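PDB 2I6D: RNA methyltransferase, TrmH family from Porphyromonas gingivalis, which probably binds RNA and transfers a methyl group to it from S-adenosylmethionine, as a member of the class IV-like (SPOUT) methyltransferases. Local coordinates for residues G103-L108 / H131-T136; N164-L169 / P214-E219; Q175-Y180 / P200-L205. One frame throughout, in Å; residues are numbered along the deposited sequence.

Contact 1: G103-L108 / H131-T136; sequences GLTLLL and HVWLGT
L106 to L108 pair with V132 to L134 as parallel strands, with axes 4.7 Å apart and inclined by 21°. With helix 114-127 between them they make a beta-alpha-beta unit of the SPOUT methyltransferase domain. The backbone bond from W133 N to L106 O is 2.7 Å and almost straight, 178° at the hydrogen. L108 N returns a bond to W133 O. G135 N then donates to L108 O at 2.8 Å, so the ladder continues past the end of strand 131-134.

On one face lie T105, L107, H131 and W133. In the conformer given, L107 CD2 lies at the edge of the indole, in its plane and beside W133 CB. W133 NE1 is bound by V100 O. The other face carries L106, L108, V132 and L134, and helix 114-127 packs on it. There L108 CD1 lies beside L134 CD2 at 3.8 Å, the two side chains pointing the same way.

T105 turns CG2 anti to its own N and OG1 back to G103 O (2.9 Å). The methyl thereby sits over one face of W133, and T105 CG2 makes a CH-pi contact 3.6 Å from the centroid of the five-membered ring.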
# COMPACT_ATOMS: atom_id res chain seq x y z
N GLY A 103 -10.28 10.58 8.20
CA GLY A 103 -11.28 9.54 8.08
C GLY A 103 -10.78 8.18 8.56
O GLY A 103 -9.76 8.07 9.27
N LEU A 104 -11.51 7.13 8.17
CA LEU A 104 -11.14 5.79 8.53
C LEU A 104 -9.74 5.50 7.96
O LEU A 104 -9.49 5.67 6.75
CB LEU A 104 -12.16 4.81 7.95
CG LEU A 104 -11.78 3.34 8.08
CD1 LEU A 104 -11.60 2.98 9.61
CD2 LEU A 104 -12.89 2.49 7.40
N THR A 105 -8.87 5.05 8.86
CA THR A 105 -7.46 4.86 8.58
C THR A 105 -7.11 3.43 8.98
O THR A 105 -7.39 3.02 10.11
CB THR A 105 -6.65 5.86 9.41
OG1 THR A 105 -7.03 7.19 9.02
CG2 THR A 105 -5.12 5.67 9.22
N LEU A 106 -6.51 2.68 8.05
CA LEU A 106 -6.12 1.31 8.31
C LEU A 106 -4.73 1.24 8.87
O LEU A 106 -3.84 2.02 8.45
CB LEU A 106 -6.19 0.46 7.03
CG LEU A 106 -7.51 0.52 6.30
CD1 LEU A 106 -7.39 -0.44 5.10
CD2 LEU A 106 -8.67 0.15 7.25
N LEU A 107 -4.54 0.35 9.84
CA LEU A 107 -3.21 0.01 10.29
C LEU A 107 -3.02 -1.49 10.09
O LEU A 107 -3.80 -2.29 10.60
CB LEU A 107 -2.98 0.40 11.75
CG LEU A 107 -1.56 0.25 12.33
CD1 LEU A 107 -1.19 -1.19 12.62
CD2 LEU A 107 -0.51 0.84 11.46
N LEU A 108 -1.99 -1.85 9.36
CA LEU A 108 -1.67 -3.25 9.11
C LEU A 108 -0.55 -3.63 10.07
O LEU A 108 0.59 -3.19 9.91
CB LEU A 108 -1.21 -3.46 7.67
CG LEU A 108 -2.16 -2.93 6.59
CD1 LEU A 108 -1.71 -3.52 5.27
CD2 LEU A 108 -3.64 -3.31 6.91
N HIS A 131 -5.70 6.80 3.96
CA HIS A 131 -4.42 6.52 4.62
C HIS A 131 -4.35 5.12 5.07
O HIS A 131 -5.31 4.60 5.67
CB HIS A 131 -4.18 7.44 5.86
CG HIS A 131 -4.01 8.87 5.49
ND1 HIS A 131 -2.79 9.39 5.12
CD2 HIS A 131 -4.90 9.88 5.37
CE1 HIS A 131 -2.94 10.67 4.81
NE2 HIS A 131 -4.21 10.99 4.95
N VAL A 132 -3.21 4.49 4.79
CA VAL A 132 -2.96 3.10 5.23
C VAL A 132 -1.59 3.13 5.89
O VAL A 132 -0.57 3.49 5.27
CB VAL A 132 -2.99 2.05 4.07
CG1 VAL A 132 -2.53 0.68 4.55
CG2 VAL A 132 -4.41 1.95 3.44
N TRP A 133 -1.55 2.76 7.16
CA TRP A 133 -0.31 2.73 7.88
C TRP A 133 0.19 1.30 7.96
O TRP A 133 -0.60 0.36 8.03
CB TRP A 133 -0.49 3.24 9.32
CG TRP A 133 -1.07 4.62 9.49
CD1 TRP A 133 -1.18 5.63 8.55
CD2 TRP A 133 -1.53 5.15 10.71
NE1 TRP A 133 -1.74 6.74 9.14
CE2 TRP A 133 -1.97 6.46 10.47
CE3 TRP A 133 -1.65 4.61 12.00
CZ2 TRP A 133 -2.53 7.26 11.48
CZ3 TRP A 133 -2.20 5.40 13.01
CH2 TRP A 133 -2.62 6.73 12.74
N LEU A 134 1.51 1.14 7.97
CA LEU A 134 2.11 -0.19 7.96
C LEU A 134 2.99 -0.38 9.18
O LEU A 134 4.00 0.31 9.39
CB LEU A 134 2.90 -0.39 6.65
CG LEU A 134 1.89 -0.26 5.51
CD1 LEU A 134 2.26 0.81 4.48
CD2 LEU A 134 1.48 -1.58 4.91
N GLY A 135 2.60 -1.31 10.03
CA GLY A 135 3.36 -1.53 11.26
C GLY A 135 4.47 -2.54 11.10
O GLY A 135 4.77 -2.97 9.99
N THR A 136 5.04 -2.93 12.24
CA THR A 136 6.15 -3.84 12.35
C THR A 136 5.96 -5.10 11.52
O THR A 136 5.01 -5.84 11.74
CB THR A 136 6.36 -4.25 13.84
OG1 THR A 136 6.63 -3.08 14.62
CG2 THR A 136 7.51 -5.27 14.02

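Contact 2: N164-L169 / P214-E219; sequences NTVDTL and PEVAAE
The first turn of helix 165-174 lies against the short helix 214-217 and the residues after it, with the CA atoms of V166 and V216 5.7 Å apart. No hydrogen bond crosses between the two segments. Two helices on the same side of the parallel sheet of the SPOUT domain pack side by side here, through an apolar patch flanked by glutamates.

V166 reaches across with both methyls. In the conformer given for E215, V166 CG2 lies along its extended chain, 3.6 Å from E215 CD. The other methyl meets the second glutamate, with V166 CG1 3.8 Å from E219 OE2. Each glutamate crosses the valine at about a right angle. V166 thus lies between the two and touches both by van der Waals contact.

E219 is bent at chi2 (-61°), which folds its carboxylate back toward V166. E219 OE1 makes a salt bridge to R173, farther along helix 165-174. This bridge should partly offset the charge of the carboxylate beside the apolar methyls. Deeper in, L169 CD1 packs on V216 CG1 at 3.6 Å, and L169 CB meets E219 CB at 3.8 Å. V216 CG2 touches T165 CG2, both methyls 4.0 Å apart.

N164 is the N-cap of helix 165-174. Its OD1 accepts from D167 N at 3.1 Å, the donor standing well above the amide carbonyl plane.

Both segments sit over the parallel sheet. L169 packs on I202 and V204 of strand 201-206, V216 also packs on V204, and T165 reaches L107 of strand 104-109.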
# COMPACT_ATOMS: atom_id res chain seq x y z
N ASN A 164 6.99 3.48 15.24
CA ASN A 164 6.65 2.88 16.53
C ASN A 164 5.15 2.81 16.57
O ASN A 164 4.49 3.77 17.01
CB ASN A 164 7.18 3.70 17.70
CG ASN A 164 6.98 3.01 19.08
OD1 ASN A 164 6.12 2.15 19.27
ND2 ASN A 164 7.78 3.43 20.05
N THR A 165 4.62 1.68 16.13
CA THR A 165 3.16 1.45 16.05
C THR A 165 2.45 1.76 17.37
O THR A 165 1.46 2.48 17.40
CB THR A 165 2.85 -0.01 15.65
OG1 THR A 165 3.49 -0.31 14.40
CG2 THR A 165 1.35 -0.25 15.54
N VAL A 166 2.98 1.19 18.44
CA VAL A 166 2.37 1.32 19.75
C VAL A 166 2.35 2.77 20.19
O VAL A 166 1.30 3.25 20.59
CB VAL A 166 3.06 0.42 20.81
CG1 VAL A 166 2.59 0.79 22.22
CG2 VAL A 166 2.75 -1.05 20.52
N ASP A 167 3.48 3.46 20.06
CA ASP A 167 3.60 4.89 20.42
C ASP A 167 2.59 5.73 19.63
O ASP A 167 1.96 6.64 20.19
CB ASP A 167 4.99 5.41 20.05
CG ASP A 167 5.94 5.44 21.19
OD1 ASP A 167 6.76 6.39 21.19
OD2 ASP A 167 5.88 4.54 22.08
N THR A 168 2.49 5.46 18.33
CA THR A 168 1.55 6.14 17.46
C THR A 168 0.11 5.88 17.87
O THR A 168 -0.69 6.81 17.97
CB THR A 168 1.75 5.69 16.01
OG1 THR A 168 3.02 6.16 15.58
CG2 THR A 168 0.67 6.27 15.09
N LEU A 169 -0.24 4.60 18.09
CA LEU A 169 -1.58 4.30 18.55
C LEU A 169 -1.89 4.96 19.89
O LEU A 169 -2.97 5.53 20.07
CB LEU A 169 -1.79 2.79 18.68
CG LEU A 169 -2.04 2.02 17.40
CD1 LEU A 169 -2.30 0.54 17.77
CD2 LEU A 169 -3.20 2.61 16.58
N PRO A 214 -0.02 -8.73 21.13
CA PRO A 214 -0.51 -8.31 22.44
C PRO A 214 -0.25 -6.82 22.76
O PRO A 214 -1.15 -6.15 23.31
CB PRO A 214 0.25 -9.23 23.40
CG PRO A 214 0.47 -10.45 22.61
CD PRO A 214 0.83 -9.93 21.24
N GLU A 215 0.93 -6.29 22.39
CA GLU A 215 1.27 -4.90 22.75
C GLU A 215 0.42 -3.91 21.97
O GLU A 215 0.06 -2.85 22.50
CB GLU A 215 2.77 -4.57 22.55
CG GLU A 215 3.24 -3.33 23.37
CD GLU A 215 4.65 -2.83 23.06
OE1 GLU A 215 5.15 -1.94 23.79
OE2 GLU A 215 5.26 -3.29 22.08
N VAL A 216 0.11 -4.24 20.73
CA VAL A 216 -0.80 -3.43 19.92
C VAL A 216 -2.25 -3.57 20.40
O VAL A 216 -2.99 -2.57 20.48
CB VAL A 216 -0.66 -3.78 18.40
CG1 VAL A 216 -1.72 -3.03 17.53
CG2 VAL A 216 0.74 -3.39 17.91
N ALA A 217 -2.66 -4.80 20.73
CA ALA A 217 -4.01 -5.06 21.22
C ALA A 217 -4.28 -4.23 22.49
O ALA A 217 -5.41 -3.76 22.69
CB ALA A 217 -4.22 -6.56 21.48
N ALA A 218 -3.26 -4.02 23.32
CA ALA A 218 -3.42 -3.20 24.52
C ALA A 218 -3.81 -1.74 24.23
O ALA A 218 -4.37 -1.08 25.09
CB ALA A 218 -2.17 -3.26 25.41
N GLU A 219 -3.56 -1.26 23.02
CA GLU A 219 -3.90 0.11 22.66
C GLU A 219 -5.27 0.25 21.99
O GLU A 219 -5.67 1.37 21.63
CB GLU A 219 -2.84 0.69 21.72
CG GLU A 219 -1.45 0.78 22.34
CD GLU A 219 -1.38 1.69 23.57
OE1 GLU A 219 -2.21 2.62 23.74
OE2 GLU A 219 -0.49 1.46 24.40

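Contact 3: Q175-Y180 / P200-L205; sequences QGIPVY and PAILVL
Y180 has chi1 -66°, which places CG anti to the carbonyl carbon and swings the ring back toward A201. The edge of the ring faces the other strand: I202 O lies in the ring plane, and Y180 CE1 is 4.1 Å from A201 CB. In I177, chi1 of -62° leaves CG2 anti to the backbone N. That methyl reaches I202 CD1 at 4.0 Å, while I177 CG1 lies near P200 CB.

The backbones run parallel, with V179 beside I202 and Y180 beside L203. Three hydrogen bonds join them. I202 N donates to P178 O at 3.0 Å. Y180 N binds I202 O at 2.7 Å, and V204 N binds Y180 O at 2.8 Å. The proline ring of P178 lies beside the start of the ladder, with P178 CD 3.5 Å from P200 O. Y180 CB meets L203 CD1 on one face of the sheet. On the other face, V179 CG1 packs obliquely on V204 CG2 at 3.9 Å.

G176, with positive phi, closes the C-terminal turn of the preceding helix as a Schellman motif, and I177 and P178 lead on to strand 179-182.

The pair belongs to the parallel sheet of the SPOUT domain. Helix 165-174 packs on the V179 and I202 face through L169 and F172. Helix 242-255 lies on the opposite face: its L249 touches L203, and its W253 meets the Y180 ring edge-to-face. Strand 104-109 flanks 201-206 on the other side, and T221 and D222 bond to V179.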
# COMPACT_ATOMS: atom_id res chain seq x y z
N GLN A 175 -5.59 11.34 22.13
CA GLN A 175 -6.29 12.51 21.54
C GLN A 175 -7.80 12.30 21.35
O GLN A 175 -8.52 13.25 21.00
CB GLN A 175 -5.66 12.94 20.24
CG GLN A 175 -4.18 12.92 20.36
CD GLN A 175 -3.51 13.83 19.42
OE1 GLN A 175 -3.29 15.03 19.71
NE2 GLN A 175 -3.13 13.28 18.29
N GLY A 176 -8.28 11.10 21.62
CA GLY A 176 -9.70 10.79 21.55
C GLY A 176 -10.12 10.24 20.19
O GLY A 176 -11.31 10.15 19.90
N ILE A 177 -9.14 9.88 19.36
CA ILE A 177 -9.43 9.09 18.14
C ILE A 177 -9.64 7.61 18.50
O ILE A 177 -8.77 6.99 19.14
CB ILE A 177 -8.34 9.25 17.08
CG1 ILE A 177 -8.28 10.72 16.66
CG2 ILE A 177 -8.55 8.26 15.86
CD1 ILE A 177 -7.12 11.05 15.87
N PRO A 178 -10.82 7.07 18.15
CA PRO A 178 -11.11 5.69 18.48
C PRO A 178 -10.21 4.73 17.70
O PRO A 178 -9.92 4.95 16.51
CB PRO A 178 -12.57 5.50 18.00
CG PRO A 178 -12.79 6.60 17.01
CD PRO A 178 -11.93 7.73 17.44
N VAL A 179 -9.78 3.68 18.38
CA VAL A 179 -8.91 2.69 17.80
C VAL A 179 -9.61 1.34 17.80
O VAL A 179 -9.76 0.70 18.84
CB VAL A 179 -7.54 2.61 18.53
CG1 VAL A 179 -6.62 1.61 17.81
CG2 VAL A 179 -6.87 3.99 18.61
N TYR A 180 -10.03 0.92 16.63
CA TYR A 180 -10.75 -0.33 16.46
C TYR A 180 -9.75 -1.40 16.04
O TYR A 180 -8.70 -1.10 15.45
CB TYR A 180 -11.81 -0.18 15.36
CG TYR A 180 -12.89 0.78 15.75
CD1 TYR A 180 -12.77 2.14 15.47
CD2 TYR A 180 -14.04 0.32 16.39
CE1 TYR A 180 -13.77 3.02 15.84
CE2 TYR A 180 -15.05 1.19 16.75
CZ TYR A 180 -14.91 2.54 16.47
OH TYR A 180 -15.89 3.43 16.84
N PRO A 200 -12.56 10.70 11.97
CA PRO A 200 -11.29 10.07 12.32
C PRO A 200 -11.48 8.76 13.10
O PRO A 200 -12.23 8.69 14.06
CB PRO A 200 -10.58 11.15 13.17
CG PRO A 200 -11.66 12.02 13.70
CD PRO A 200 -12.73 12.02 12.62
N ALA A 201 -10.83 7.70 12.63
CA ALA A 201 -10.86 6.42 13.34
C ALA A 201 -9.71 5.61 12.79
O ALA A 201 -9.38 5.72 11.63
CB ALA A 201 -12.17 5.64 13.06
N ILE A 202 -9.13 4.78 13.64
CA ILE A 202 -8.08 3.87 13.19
C ILE A 202 -8.63 2.46 13.31
O ILE A 202 -9.29 2.14 14.32
CB ILE A 202 -6.80 4.05 14.05
CG1 ILE A 202 -6.22 5.47 13.87
CG2 ILE A 202 -5.79 2.95 13.70
CD1 ILE A 202 -5.38 5.95 15.09
N LEU A 203 -8.36 1.63 12.30
CA LEU A 203 -8.78 0.24 12.30
C LEU A 203 -7.54 -0.63 12.11
O LEU A 203 -6.86 -0.57 11.07
CB LEU A 203 -9.80 -0.05 11.17
CG LEU A 203 -10.14 -1.52 10.89
CD1 LEU A 203 -10.70 -2.17 12.17
CD2 LEU A 203 -11.21 -1.59 9.76
N VAL A 204 -7.27 -1.43 13.12
CA VAL A 204 -6.07 -2.24 13.14
C VAL A 204 -6.38 -3.64 12.63
O VAL A 204 -7.32 -4.30 13.12
CB VAL A 204 -5.47 -2.36 14.57
CG1 VAL A 204 -4.17 -3.22 14.55
CG2 VAL A 204 -5.17 -0.91 15.21
N LEU A 205 -5.56 -4.11 11.69
CA LEU A 205 -5.70 -5.45 11.12
C LEU A 205 -4.38 -6.21 11.31
O LEU A 205 -3.32 -5.68 10.96
CB LEU A 205 -6.04 -5.34 9.64
CG LEU A 205 -7.42 -4.65 9.53
CD1 LEU A 205 -7.50 -3.68 8.39
CD2 LEU A 205 -8.50 -5.73 9.48

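From the N terminus, contact 1 comes first, closing the loop through helix 114-127 between strands 104-109 and 131-134. It is complete before contact 2 opens at N164. Helix 165-174 then leads into strand 179-182, where contact 3 begins. Contact 3 closes when strand 201-206 pairs with it, and contact 2 closes afterwards at helix 214-217, so contact 3 is nested inside contact 2. Contacts 1 and 3 share one sheet, since strands 104-109 and 201-206 are neighbours joined by backbone bonds such as L203 N to T105 O. Contact 2 lies over that sheet, meeting contact 1 at T165 and contact 3 at L169 and V216.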